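PDB 6MPR: malonate decarboxylase subunit alpha from Acinetobacter baumannii ATCC 17978, which probably acts as the carrier-protein transferase subunit of malonate decarboxylase, exchanging the acetyl group on the acyl carrier protein for malonate. Local coordinates for residues R23-A26 / K27-L31; I48-V51 / L52-L55; A416-T419 / E420-A424. All coordinates share one frame; numbering follows the deposited sequence. Where two conformers were deposited one is given.

Contact 1: residues R23-A26 / K27-L31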
loop_
_atom_site.group_PDB
_atom_site.type_symbol
_atom_site.label_atom_id
_atom_site.label_comp_id
_atom_site.label_asym_id
_atom_site.label_seq_id
_atom_site.Cartn_x
_atom_site.Cartn_y
_atom_site.Cartn_z
ATOM N N ARG A 23 -7.458 22.335 -16.575
ATOM C CA ARG A 23 -6.406 22.339 -15.565
ATOM C C ARG A 23 -5.102 22.865 -16.148
ATOM O O ARG A 23 -4.403 23.672 -15.516
ATOM C CB ARG A 23 -6.189 20.924 -15.009
ATOM C CG ARG A 23 -7.377 20.343 -14.255
ATOM C CD ARG A 23 -6.924 19.217 -13.328
ATOM N NE ARG A 23 -6.462 18.055 -14.083
ATOM C CZ ARG A 23 -6.498 16.806 -13.620
ATOM N NH1 ARG A 23 -6.988 16.546 -12.410
ATOM N NH2 ARG A 23 -6.062 15.817 -14.382
ATOM N N ARG A 24 -4.750 22.390 -17.346
ATOM C CA ARG A 24 -3.531 22.846 -18.008
ATOM C C ARG A 24 -3.539 24.353 -18.219
ATOM O O ARG A 24 -2.539 25.032 -17.956
ATOM C CB ARG A 24 -3.356 22.128 -19.347
ATOM C CG ARG A 24 -2.139 22.633 -20.126
ATOM C CD ARG A 24 -1.971 21.868 -21.428
ATOM N NE ARG A 24 -1.690 20.459 -21.156
ATOM C CZ ARG A 24 -2.049 19.461 -21.956
ATOM N NH1 ARG A 24 -2.708 19.716 -23.085
ATOM N NH2 ARG A 24 -1.756 18.212 -21.619
ATOM N N HIS A 25 -4.657 24.902 -18.692
ATOM C CA HIS A 25 -4.702 26.335 -18.984
ATOM C C HIS A 25 -4.656 27.161 -17.707
ATOM O O HIS A 25 -4.011 28.216 -17.659
ATOM C CB HIS A 25 -5.958 26.689 -19.773
ATOM C CG HIS A 25 -6.033 28.134 -20.159
ATOM N ND1 HIS A 25 -6.840 29.040 -19.505
ATOM C CD2 HIS A 25 -5.393 28.830 -21.127
ATOM C CE1 HIS A 25 -6.696 30.232 -20.056
ATOM N NE2 HIS A 25 -5.823 30.133 -21.041
ATOM N N ALA A 26 -5.349 26.704 -16.658
ATOM C CA ALA A 26 -5.344 27.456 -15.409
ATOM C C ALA A 26 -3.946 27.503 -14.809
ATOM O O ALA A 26 -3.492 28.558 -14.350
ATOM C CB ALA A 26 -6.346 26.850 -14.421
ATOM N N LYS A 27 -3.235 26.376 -14.824
ATOM C CA LYS A 27 -1.878 26.370 -14.294
ATOM C C LYS A 27 -0.966 27.264 -15.121
ATOM O O LYS A 27 -0.124 27.987 -14.571
ATOM C CB LYS A 27 -1.333 24.942 -14.238
ATOM C CG LYS A 27 0.161 24.872 -13.926
ATOM C CD LYS A 27 0.658 23.428 -13.839
ATOM C CE LYS A 27 2.170 23.419 -13.628
ATOM N NZ LYS A 27 2.695 22.074 -13.284
ATOM N N GLN A 28 -1.156 27.290 -16.441
ATOM C CA GLN A 28 -0.256 28.080 -17.268
ATOM C C GLN A 28 -0.378 29.567 -16.958
ATOM O O GLN A 28 0.620 30.289 -16.982
ATOM C CB GLN A 28 -0.513 27.821 -18.752
ATOM C CG GLN A 28 0.582 28.405 -19.634
ATOM C CD GLN A 28 1.969 28.045 -19.123
ATOM O OE1 GLN A 28 2.357 26.875 -19.122
ATOM N NE2 GLN A 28 2.719 29.049 -18.673
ATOM N N LEU A 29 -1.591 30.043 -16.650
ATOM C CA LEU A 29 -1.760 31.465 -16.365
ATOM C C LEU A 29 -1.049 31.857 -15.079
ATOM O O LEU A 29 -0.438 32.930 -15.002
ATOM C CB LEU A 29 -3.241 31.812 -16.266
ATOM C CG LEU A 29 -4.077 31.681 -17.539
ATOM C CD1 LEU A 29 -5.503 32.113 -17.259
ATOM C CD2 LEU A 29 -3.474 32.522 -18.659
ATOM N N LYS A 30 -1.132 31.006 -14.059
ATOM C CA LYS A 30 -0.467 31.281 -12.790
ATOM C C LYS A 30 1.047 31.278 -12.949
ATOM O O LYS A 30 1.739 32.160 -12.415
ATOM C CB LYS A 30 -0.902 30.251 -11.756
ATOM C CG LYS A 30 -2.388 30.336 -11.423
ATOM C CD LYS A 30 -2.839 29.016 -10.772
ATOM C CE LYS A 30 -4.343 28.994 -10.558
ATOM N NZ LYS A 30 -4.833 27.708 -9.971
ATOM N N LEU A 31 1.588 30.262 -13.634
ATOM C CA LEU A 31 3.023 30.244 -13.899
ATOM C C LEU A 31 3.450 31.498 -14.653
ATOM O O LEU A 31 4.492 32.086 -14.345
ATOM C CB LEU A 31 3.410 28.990 -14.684
ATOM C CG LEU A 31 3.921 27.765 -13.916
ATOM C CD1 LEU A 31 3.132 27.558 -12.639
ATOM C CD2 LEU A 31 3.814 26.538 -14.814
#
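Arg23 offers its carbonyl O to Lys27 N, 3.0 Å away and nearly straight at the hydrogen (167°), the first of several i to i+4 bonds here. The two side chains leave the contact for other partners. Arg23 reaches the second subunit, where NH2 bonds to Pro335 O and the side chain packs on Phe338 of that subunit. The chain of Lys27, extended from CG onward, carries NZ to a salt bridge with Asp220 and a hydrogen bond to Gly193 O. Arg24 continues the backbone pattern through its O, which accepts from Gln28 N at 3.1 Å, while CB of Gln28 rests 3.5 Å from the same Arg24 O. This is regular alpha-helix, a part of helix 22-34 that lies at the surface beside strand 194-199 of the parallel sheet, with Lys27, Lys30 and Leu31 touching Ile194. His25, described here in one of its two deposited conformers, turns its imidazole slightly forward along the helix, with CG opposite the backbone N (chi1 -177°). Its ring thereby meets Leu29, whose CG sits over one face in a CH-pi contact, 4.3 Å from the His25 ring centroid and 26° off the normal. Leu29 CD1 comes to 3.6 Å from His25 CE1. In the backbone of the same pair, His25 O accepts from Leu29 N at 3.2 Å. Ala26 O accepts weak bonds from Lys30 N, at 3.4 Å, and from Leu29 N. The aliphatic chain of Lys30 runs past that oxygen, its CG 3.6 Å from Ala26 O, before NZ reaches a weak hydrogen bond with Thr57 OG1.

Contact 2: residues I48-V51 / L52-L55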
loop_
_atom_site.group_PDB
_atom_site.type_symbol
_atom_site.label_atom_id
_atom_site.label_comp_id
_atom_site.label_asym_id
_atom_site.label_seq_id
_atom_site.Cartn_x
_atom_site.Cartn_y
_atom_site.Cartn_z
ATOM N N ILE A 48 9.081 34.995 -1.615
ATOM C CA ILE A 48 8.276 33.781 -1.513
ATOM C C ILE A 48 6.811 34.103 -1.218
ATOM O O ILE A 48 5.909 33.454 -1.754
ATOM C CB ILE A 48 8.889 32.836 -0.459
ATOM C CG1 ILE A 48 8.140 31.489 -0.407
ATOM C CG2 ILE A 48 8.926 33.488 0.927
ATOM C CD1 ILE A 48 8.188 30.704 -1.693
ATOM N N ILE A 49 6.540 35.113 -0.383
ATOM C CA ILE A 49 5.155 35.368 0.022
ATOM C C ILE A 49 4.329 35.851 -1.163
ATOM O O ILE A 49 3.214 35.373 -1.399
ATOM C CB ILE A 49 5.094 36.366 1.188
ATOM C CG1 ILE A 49 5.536 35.685 2.487
ATOM C CG2 ILE A 49 3.667 36.918 1.315
ATOM C CD1 ILE A 49 5.942 36.654 3.586
ATOM N N LYS A 50 4.874 36.785 -1.938
ATOM C CA LYS A 50 4.175 37.262 -3.122
ATOM C C LYS A 50 3.960 36.133 -4.116
ATOM O O LYS A 50 2.904 36.045 -4.751
ATOM C CB LYS A 50 4.955 38.408 -3.772
ATOM C CG LYS A 50 4.284 38.993 -5.005
ATOM C CD LYS A 50 3.093 39.872 -4.625
ATOM C CE LYS A 50 2.472 40.538 -5.839
ATOM N NZ LYS A 50 1.344 41.426 -5.449
ATOM N N VAL A 51 4.943 35.240 -4.250
ATOM C CA VAL A 51 4.789 34.156 -5.213
ATOM C C VAL A 51 3.739 33.150 -4.729
ATOM O O VAL A 51 2.946 32.640 -5.529
ATOM C CB VAL A 51 6.149 33.489 -5.493
ATOM C CG1 VAL A 51 5.951 32.223 -6.317
ATOM C CG2 VAL A 51 7.078 34.464 -6.232
ATOM N N LEU A 52 3.709 32.846 -3.416
ATOM C CA LEU A 52 2.640 31.989 -2.883
ATOM C C LEU A 52 1.260 32.579 -3.158
ATOM O O LEU A 52 0.331 31.853 -3.530
ATOM C CB LEU A 52 2.818 31.759 -1.375
ATOM C CG LEU A 52 4.004 30.900 -0.939
ATOM C CD1 LEU A 52 4.115 30.836 0.583
ATOM C CD2 LEU A 52 3.912 29.484 -1.504
ATOM N N GLU A 53 1.101 33.891 -2.952
ATOM C CA GLU A 53 -0.159 34.574 -3.231
ATOM C C GLU A 53 -0.514 34.601 -4.713
ATOM O O GLU A 53 -1.649 34.956 -5.060
ATOM C CB GLU A 53 -0.086 36.005 -2.700
ATOM C CG GLU A 53 -0.094 36.099 -1.188
ATOM C CD GLU A 53 0.169 37.501 -0.684
ATOM O OE1 GLU A 53 0.003 37.718 0.538
ATOM O OE2 GLU A 53 0.525 38.390 -1.500
ATOM N N THR A 54 0.437 34.290 -5.585
ATOM C CA THR A 54 0.220 34.258 -7.025
ATOM C C THR A 54 -0.111 32.854 -7.507
ATOM O O THR A 54 -0.952 32.681 -8.397
ATOM C CB THR A 54 1.475 34.763 -7.756
ATOM O OG1 THR A 54 1.834 36.049 -7.258
ATOM C CG2 THR A 54 1.246 34.840 -9.262
ATOM N N LEU A 55 0.547 31.842 -6.941
ATOM C CA LEU A 55 0.405 30.465 -7.402
ATOM C C LEU A 55 -0.741 29.718 -6.728
ATOM O O LEU A 55 -1.262 28.748 -7.300
ATOM C CB LEU A 55 1.710 29.699 -7.163
ATOM C CG LEU A 55 2.897 30.211 -7.975
ATOM C CD1 LEU A 55 4.133 29.466 -7.577
ATOM C CD2 LEU A 55 2.632 30.035 -9.462
HETATM O O HOH W 1 -0.113 39.451 -3.725
#
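Helix 48-55 is an amphipathic helix on a face of the parallel sheet, with a buried apolar side (Ile48, Val51, Leu52, Leu55) and a more exposed side carrying Ile49, Lys50 and Glu53. On the buried side Val51 and Leu55 lie alongside each other and point the same way. Val51 CG1, opposite the backbone N (chi1 171°), meets Leu55 CD1 at 3.5 Å. One turn earlier Ile48 and Leu52 make a looser, slanting contact, Ile48 CG1 to Leu52 CD1 4.2 Å. In the backbone, Leu52 N gives to Ile48 O at 2.8 Å. Val51 O is gripped twice: Leu55 N comes nearly head-on at 2.9 Å, whereas Thr54 N lies well above the carbonyl plane. This bifurcation goes with the last turn of the helix. Thr54 also folds its hydroxyl back, OG1 opposite its own carbonyl carbon (chi1 -54°), and donates to Lys50 O at 2.7 Å, a side-chain bond to the preceding turn. On the outer side the extended Glu53 chain runs beside Ile49, OE1 3.8 Å from Ile49 CG2. Glu53 OE1 is held by Asn83 N, while OE2 accepts from a water that in turn accepts from Lys50 NZ. The charged atoms stay 5.0 Å apart, Lys50 NZ to Glu53 OE2, and the water bridges them. Ile48 packs on Phe74 and Leu75 of helix 73-79 and on Val223 of strand 221-224, consistent with a helix packed on a face of a Rossmann-like parallel alpha/beta sheet.

Contact 3: residues A416-T419 / E420-A424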
loop_
_atom_site.group_PDB
_atom_site.type_symbol
_atom_site.label_atom_id
_atom_site.label_comp_id
_atom_site.label_asym_id
_atom_site.label_seq_id
_atom_site.Cartn_x
_atom_site.Cartn_y
_atom_site.Cartn_z
ATOM N N ALA A 416 -9.271 -27.975 12.633
ATOM C CA ALA A 416 -10.258 -28.186 11.586
ATOM C C ALA A 416 -9.865 -29.376 10.708
ATOM O O ALA A 416 -8.732 -29.859 10.752
ATOM C CB ALA A 416 -10.401 -26.912 10.748
ATOM N N ASN A 417 -10.824 -29.863 9.912
ATOM C CA ASN A 417 -10.496 -30.913 8.956
ATOM C C ASN A 417 -9.627 -30.333 7.833
ATOM O O ASN A 417 -9.412 -29.115 7.742
ATOM C CB ASN A 417 -11.771 -31.607 8.429
ATOM C CG ASN A 417 -12.593 -30.760 7.428
ATOM O OD1 ASN A 417 -12.129 -29.779 6.852
ATOM N ND2 ASN A 417 -13.831 -31.175 7.217
ATOM N N GLU A 418 -9.118 -31.223 6.975
ATOM C CA GLU A 418 -8.160 -30.800 5.953
ATOM C C GLU A 418 -8.758 -29.735 5.042
ATOM O O GLU A 418 -8.134 -28.700 4.778
ATOM C CB GLU A 418 -7.696 -32.007 5.132
ATOM C CG GLU A 418 -6.657 -31.656 4.075
ATOM C CD GLU A 418 -6.346 -32.814 3.149
ATOM O OE1 GLU A 418 -7.235 -33.216 2.369
ATOM O OE2 GLU A 418 -5.213 -33.329 3.203
ATOM N N THR A 419 -9.982 -29.969 4.567
ATOM C CA THR A 419 -10.636 -29.034 3.658
ATOM C C THR A 419 -10.756 -27.641 4.272
ATOM O O THR A 419 -10.375 -26.641 3.652
ATOM C CB THR A 419 -12.016 -29.581 3.284
ATOM O OG1 THR A 419 -11.853 -30.789 2.535
ATOM C CG2 THR A 419 -12.803 -28.569 2.463
ATOM N N GLU A 420 -11.306 -27.555 5.487
ATOM C CA GLU A 420 -11.507 -26.255 6.115
ATOM C C GLU A 420 -10.181 -25.585 6.449
ATOM O O GLU A 420 -10.085 -24.354 6.430
ATOM C CB GLU A 420 -12.378 -26.425 7.360
ATOM C CG GLU A 420 -13.758 -26.984 7.037
ATOM C CD GLU A 420 -14.474 -26.173 5.952
ATOM O OE1 GLU A 420 -14.560 -24.936 6.101
ATOM O OE2 GLU A 420 -14.941 -26.764 4.948
ATOM N N THR A 421 -9.139 -26.370 6.735
ATOM C CA THR A 421 -7.827 -25.780 6.988
ATOM C C THR A 421 -7.269 -25.138 5.726
ATOM O O THR A 421 -6.656 -24.064 5.788
ATOM C CB THR A 421 -6.871 -26.843 7.536
ATOM O OG1 THR A 421 -7.394 -27.353 8.765
ATOM C CG2 THR A 421 -5.498 -26.251 7.803
ATOM N N TYR A 422 -7.497 -25.762 4.568
ATOM C CA TYR A 422 -7.044 -25.176 3.308
ATOM C C TYR A 422 -7.818 -23.907 2.968
ATOM O O TYR A 422 -7.282 -23.023 2.285
ATOM C CB TYR A 422 -7.160 -26.203 2.179
ATOM C CG TYR A 422 -5.955 -27.105 2.055
ATOM C CD1 TYR A 422 -4.724 -26.595 1.678
ATOM C CD2 TYR A 422 -6.053 -28.468 2.298
ATOM C CE1 TYR A 422 -3.617 -27.416 1.560
ATOM C CE2 TYR A 422 -4.949 -29.299 2.180
ATOM C CZ TYR A 422 -3.734 -28.764 1.816
ATOM O OH TYR A 422 -2.633 -29.577 1.689
ATOM N N LEU A 423 -9.059 -23.777 3.456
ATOM C CA LEU A 423 -9.855 -22.574 3.232
ATOM C C LEU A 423 -9.638 -21.504 4.295
ATOM O O LEU A 423 -10.123 -20.380 4.128
ATOM C CB LEU A 423 -11.354 -22.932 3.169
ATOM C CG LEU A 423 -11.776 -23.926 2.088
ATOM C CD1 LEU A 423 -13.246 -24.384 2.267
ATOM C CD2 LEU A 423 -11.579 -23.319 0.711
ATOM N N ALA A 424 -8.946 -21.822 5.383
ATOM C CA ALA A 424 -8.604 -20.816 6.368
ATOM C C ALA A 424 -7.348 -20.070 5.923
ATOM O O ALA A 424 -6.625 -20.508 5.026
ATOM C CB ALA A 424 -8.397 -21.457 7.738
HETATM O O HOH W 2 -6.891 -26.588 11.251
HETATM O O HOH W 3 -15.356 -29.607 5.052
HETATM O O HOH W 4 -2.679 -31.517 3.114
#
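A chi1 of 74° sets CG of Asn417 between its backbone N and carbonyl carbon, and this brings the amide oxygen round to Glu420, the third residue of the helix that begins at Glu418. Asn417 OD1 accepts from Glu420 N at 2.7 Å in an almost straight bond (177°), the classical N-cap. Glu420, bent at chi2, lays its CG 3.2 Å from Asn417 OD1, and a water accepting from Asn417 ND2 donates to Glu420 OE2, so both ends of the amide are occupied. Asn417 O takes two bonds from Thr421: N comes nearly end-on, and OG1 donates at 2.9 Å from above the carbonyl plane. Thr421 OG1 is further tied through a water to Ala416 N. One step on, Glu418 and Tyr422 lie side by side. Glu418 CG touches Tyr422 CE2 at 3.5 Å, while the Glu418 carboxylate carbon sits at the ring edge, its plane 60° from that of the ring. Leu423 N bonds to Thr419 O at 3.2 Å. This short surface helix, followed in the chain by strand 429-433 of the mixed sheet, faces the second subunit, where Glu418 OE2 makes a salt bridge with Lys456, Thr419 OG1 bonds to Arg448, and Thr419 and Leu423 pack on Ile452 of helix 450-458.

Contacts 1 and 2 are neighbours on the same side of the chain's centre, their own centres about 15 Å apart, and they touch directly: Leu55 CD2 of contact 2 lies 3.7 Å from Lys30 O and 4.1 Å from Leu31 CD1 of contact 1, so helix 22-34 packs against helix 48-55 beside the parallel sheet. Contact 3 is remote, its centre about 59 Å from that of contact 1 and about 63 Å from that of contact 2, near the mixed sheet; contacts 2 and 3 lie on opposite sides of the chain's centre. Residues 23-31 and 416-424 both meet the second subunit, whereas residues 48-55 touch no other chain of the assembly.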